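Local coordinates for glutamyl endopeptidase (Staphylococcus epidermidis, PDB 6PYM), which cleaves proteins as a secreted serine endopeptidase, probably cutting preferentially on the carbonyl side of glutamate, at residues A[66-75]-A[134-143]. The protein carries 1 engineered substitution. Residues are numbered along the deposited sequence; the frame is centred on the assembly and turned at random.
Sequences HPSAKNENDY and YPGDKPLATM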
loop_
_atom_site.group_PDB
_atom_site.type_symbol
_atom_site.label_atom_id
_atom_site.label_comp_id
_atom_site.label_asym_id
_atom_site.label_seq_id
_atom_site.Cartn_x
_atom_site.Cartn_y
_atom_site.Cartn_z
ATOM N N HIS A 66 1.455 9.152 -6.257
ATOM C CA HIS A 66 2.479 9.009 -7.291
ATOM C C HIS A 66 2.789 7.525 -7.451
ATOM O O HIS A 66 3.649 6.982 -6.740
ATOM C CB HIS A 66 3.749 9.765 -6.891
ATOM C CG HIS A 66 3.583 11.252 -6.747
ATOM N ND1 HIS A 66 3.156 11.879 -5.593
ATOM C CD2 HIS A 66 3.865 12.246 -7.623
ATOM C CE1 HIS A 66 3.164 13.192 -5.774
ATOM N NE2 HIS A 66 3.589 13.438 -6.997
ATOM N N PRO A 67 2.119 6.823 -8.363
ATOM C CA PRO A 67 2.434 5.402 -8.548
ATOM C C PRO A 67 3.813 5.267 -9.165
ATOM O O PRO A 67 4.200 6.046 -10.041
ATOM C CB PRO A 67 1.340 4.920 -9.508
ATOM C CG PRO A 67 0.971 6.146 -10.290
ATOM C CD PRO A 67 1.120 7.306 -9.337
ATOM N N SER A 68 4.570 4.286 -8.687
ATOM C CA SER A 68 5.893 3.986 -9.225
ATOM C C SER A 68 6.907 5.079 -8.944
ATOM O O SER A 68 7.919 5.164 -9.650
ATOM C CB SER A 68 5.888 3.674 -10.736
ATOM O OG SER A 68 4.650 3.166 -11.208
ATOM N N ALA A 69 6.675 5.932 -7.946
ATOM C CA ALA A 69 7.630 6.991 -7.650
ATOM C C ALA A 69 9.002 6.393 -7.385
ATOM O O ALA A 69 9.130 5.362 -6.714
ATOM C CB ALA A 69 7.176 7.773 -6.424
ATOM N N LYS A 70 10.031 7.034 -7.941
ATOM C CA LYS A 70 11.401 6.549 -7.826
ATOM C C LYS A 70 12.266 7.403 -6.917
ATOM O O LYS A 70 13.111 6.860 -6.194
ATOM C CB LYS A 70 12.055 6.428 -9.208
ATOM C CG LYS A 70 13.460 5.840 -9.141
ATOM C CD LYS A 70 14.041 5.604 -10.508
ATOM C CE LYS A 70 15.442 5.034 -10.399
ATOM N NZ LYS A 70 16.359 5.933 -9.645
ATOM N N ASN A 71 12.081 8.721 -6.950
ATOM C CA ASN A 71 12.650 9.645 -5.972
ATOM C C ASN A 71 11.891 10.963 -6.089
ATOM O O ASN A 71 10.980 11.099 -6.909
ATOM C CB ASN A 71 14.170 9.803 -6.125
ATOM C CG ASN A 71 14.578 10.347 -7.484
ATOM O OD1 ASN A 71 14.229 11.467 -7.847
ATOM N ND2 ASN A 71 15.336 9.560 -8.229
ATOM N N GLU A 72 12.277 11.937 -5.259
ATOM C CA GLU A 72 11.575 13.216 -5.167
ATOM C C GLU A 72 11.573 13.986 -6.484
ATOM O O GLU A 72 10.698 14.835 -6.693
ATOM C CB GLU A 72 12.240 14.051 -4.066
ATOM C CG GLU A 72 11.525 15.330 -3.681
ATOM C CD GLU A 72 12.219 16.062 -2.544
ATOM O OE1 GLU A 72 13.367 15.693 -2.205
ATOM O OE2 GLU A 72 11.615 16.998 -1.988
ATOM N N ASN A 73 12.531 13.714 -7.367
ATOM C CA ASN A 73 12.629 14.384 -8.658
ATOM C C ASN A 73 12.328 13.442 -9.814
ATOM O O ASN A 73 12.681 13.746 -10.958
ATOM C CB ASN A 73 14.016 15.006 -8.832
ATOM C CG ASN A 73 14.378 15.940 -7.702
ATOM O OD1 ASN A 73 15.378 15.739 -7.010
ATOM N ND2 ASN A 73 13.565 16.966 -7.504
ATOM N N ASP A 74 11.685 12.301 -9.540
ATOM C CA ASP A 74 11.483 11.268 -10.560
ATOM C C ASP A 74 10.169 10.548 -10.247
ATOM O O ASP A 74 10.144 9.535 -9.539
ATOM C CB ASP A 74 12.658 10.304 -10.611
ATOM C CG ASP A 74 12.617 9.395 -11.829
ATOM O OD1 ASP A 74 11.551 9.277 -12.460
ATOM O OD2 ASP A 74 13.660 8.784 -12.155
ATOM N N TYR A 75 9.086 11.080 -10.805
ATOM C CA TYR A 75 7.759 10.484 -10.727
ATOM C C TYR A 75 7.415 10.058 -12.147
ATOM O O TYR A 75 6.778 10.818 -12.894
ATOM C CB TYR A 75 6.768 11.529 -10.217
ATOM C CG TYR A 75 7.045 12.010 -8.811
ATOM C CD1 TYR A 75 7.046 11.124 -7.739
ATOM C CD2 TYR A 75 7.275 13.354 -8.546
ATOM C CE1 TYR A 75 7.270 11.562 -6.443
ATOM C CE2 TYR A 75 7.512 13.801 -7.248
ATOM C CZ TYR A 75 7.508 12.898 -6.203
ATOM O OH TYR A 75 7.735 13.321 -4.911
ATOM N N TYR A 134 7.322 3.268 0.959
ATOM C CA TYR A 134 8.087 4.517 0.998
ATOM C C TYR A 134 8.446 4.892 2.433
ATOM O O TYR A 134 7.849 5.803 3.019
ATOM C CB TYR A 134 7.310 5.617 0.268
ATOM C CG TYR A 134 7.201 5.329 -1.211
ATOM C CD1 TYR A 134 8.202 5.743 -2.074
ATOM C CD2 TYR A 134 6.136 4.595 -1.735
ATOM C CE1 TYR A 134 8.152 5.456 -3.416
ATOM C CE2 TYR A 134 6.074 4.310 -3.086
ATOM C CZ TYR A 134 7.079 4.749 -3.921
ATOM O OH TYR A 134 6.995 4.461 -5.267
ATOM N N PRO A 135 9.438 4.221 3.023
ATOM C CA PRO A 135 9.834 4.535 4.404
ATOM C C PRO A 135 10.456 5.915 4.529
ATOM O O PRO A 135 11.291 6.321 3.720
ATOM C CB PRO A 135 10.870 3.449 4.727
ATOM C CG PRO A 135 11.421 3.045 3.388
ATOM C CD PRO A 135 10.237 3.122 2.459
ATOM N N GLY A 136 10.091 6.611 5.607
ATOM C CA GLY A 136 10.517 7.984 5.831
ATOM C C GLY A 136 11.939 8.175 6.315
ATOM O O GLY A 136 12.396 9.323 6.382
ATOM N N ASP A 137 12.652 7.107 6.663
ATOM C CA ASP A 137 14.064 7.268 6.982
ATOM C C ASP A 137 14.934 7.333 5.739
ATOM O O ASP A 137 16.101 7.729 5.836
ATOM C CB ASP A 137 14.551 6.171 7.934
ATOM C CG ASP A 137 14.479 4.776 7.333
ATOM O OD1 ASP A 137 13.489 4.448 6.638
ATOM O OD2 ASP A 137 15.406 3.980 7.581
ATOM N N LYS A 138 14.393 6.989 4.586
ATOM C CA LYS A 138 15.104 7.026 3.327
ATOM C C LYS A 138 14.773 8.313 2.589
ATOM O O LYS A 138 13.877 9.061 2.989
ATOM C CB LYS A 138 14.721 5.791 2.505
ATOM C CG LYS A 138 14.906 4.477 3.260
ATOM C CD LYS A 138 16.338 4.247 3.724
ATOM C CE LYS A 138 16.514 2.802 4.146
ATOM N NZ LYS A 138 17.875 2.510 4.666
ATOM N N PRO A 139 15.484 8.619 1.499
ATOM C CA PRO A 139 15.187 9.862 0.780
ATOM C C PRO A 139 13.749 9.866 0.282
ATOM O O PRO A 139 13.174 8.818 -0.054
ATOM C CB PRO A 139 16.192 9.857 -0.377
ATOM C CG PRO A 139 17.332 9.030 0.129
ATOM C CD PRO A 139 16.673 7.946 0.945
ATOM N N LEU A 140 13.159 11.059 0.257
ATOM C CA LEU A 140 11.738 11.192 -0.030
ATOM C C LEU A 140 11.385 10.524 -1.354
ATOM O O LEU A 140 12.100 10.667 -2.352
ATOM C CB LEU A 140 11.344 12.669 -0.060
ATOM C CG LEU A 140 9.848 12.972 -0.171
ATOM C CD1 LEU A 140 9.102 12.511 1.068
ATOM C CD2 LEU A 140 9.622 14.457 -0.421
ATOM N N ALA A 141 10.292 9.763 -1.342
ATOM C CA ALA A 141 9.729 9.139 -2.534
ATOM C C ALA A 141 10.613 8.053 -3.130
ATOM O O ALA A 141 10.476 7.732 -4.314
ATOM C CB ALA A 141 9.316 10.172 -3.591
ATOM N N THR A 142 11.509 7.461 -2.337
ATOM C CA THR A 142 12.252 6.289 -2.773
ATOM C C THR A 142 11.568 5.015 -2.285
ATOM O O THR A 142 11.086 4.945 -1.148
ATOM C CB THR A 142 13.727 6.316 -2.345
ATOM O OG1 THR A 142 13.851 6.373 -0.908
ATOM C CG2 THR A 142 14.454 7.506 -2.984
ATOM N N MET A 143 11.512 4.021 -3.164
ATOM C CA MET A 143 10.780 2.787 -2.907
ATOM C C MET A 143 11.730 1.729 -2.358
ATOM O O MET A 143 12.820 1.524 -2.912
ATOM C CB MET A 143 10.134 2.296 -4.203
ATOM C CG MET A 143 9.229 1.099 -3.994
ATOM S SD MET A 143 8.672 0.272 -5.501
ATOM C CE MET A 143 7.741 1.573 -6.320
HETATM O O HOH W 1 13.501 4.243 -5.322
HETATM O O HOH W 2 14.501 11.549 -3.124
#
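Two loops meet where the two beta-barrels of this trypsin-like fold face each other: 68-75, leaving strand 64-67 of the first barrel, and 134-142, which joins strands 128-133 and 143-154 of the second. The direct hydrogen bond across the seam runs from Y134 OH to A69 O, 2.7 Å long, and it lies in the carbonyl plane on a lone pair. With CG anti to the carbonyl carbon (chi1 -66°), the Y134 ring swings toward 66-75 and brings A69 O to its edge, Y134 CE1 resting 3.9 Å from A69 CB. F24 of strand 22-27 meets the same ring edge-to-face.

A141, at the third position of a type II turn from P139 to T142, points its methyl at the other loop, with CB against the N71 carbonyl carbon and the hydroxyl end of Y75. Y75 CE1 lies 3.8 Å from A141 CB, reaching it obliquely, while H66 CD2 sits over the centre of one face of the Y75 ring. The turn itself is braced at P139 O, which accepts from both T142 N and T142 OG1.

Two waters bridge the backbones. One molecule donates to K70 O at 2.8 Å and accepts from M143 N; a second donates to L140 O at 2.7 Å and accepts from E72 N. Nearby, T142 CG2 sits 3.5 Å from K70 O. On the outer side E72, extended beyond CG, crosses L140 obliquely, and E72 OE2 comes 3.6 Å from L140 CD2.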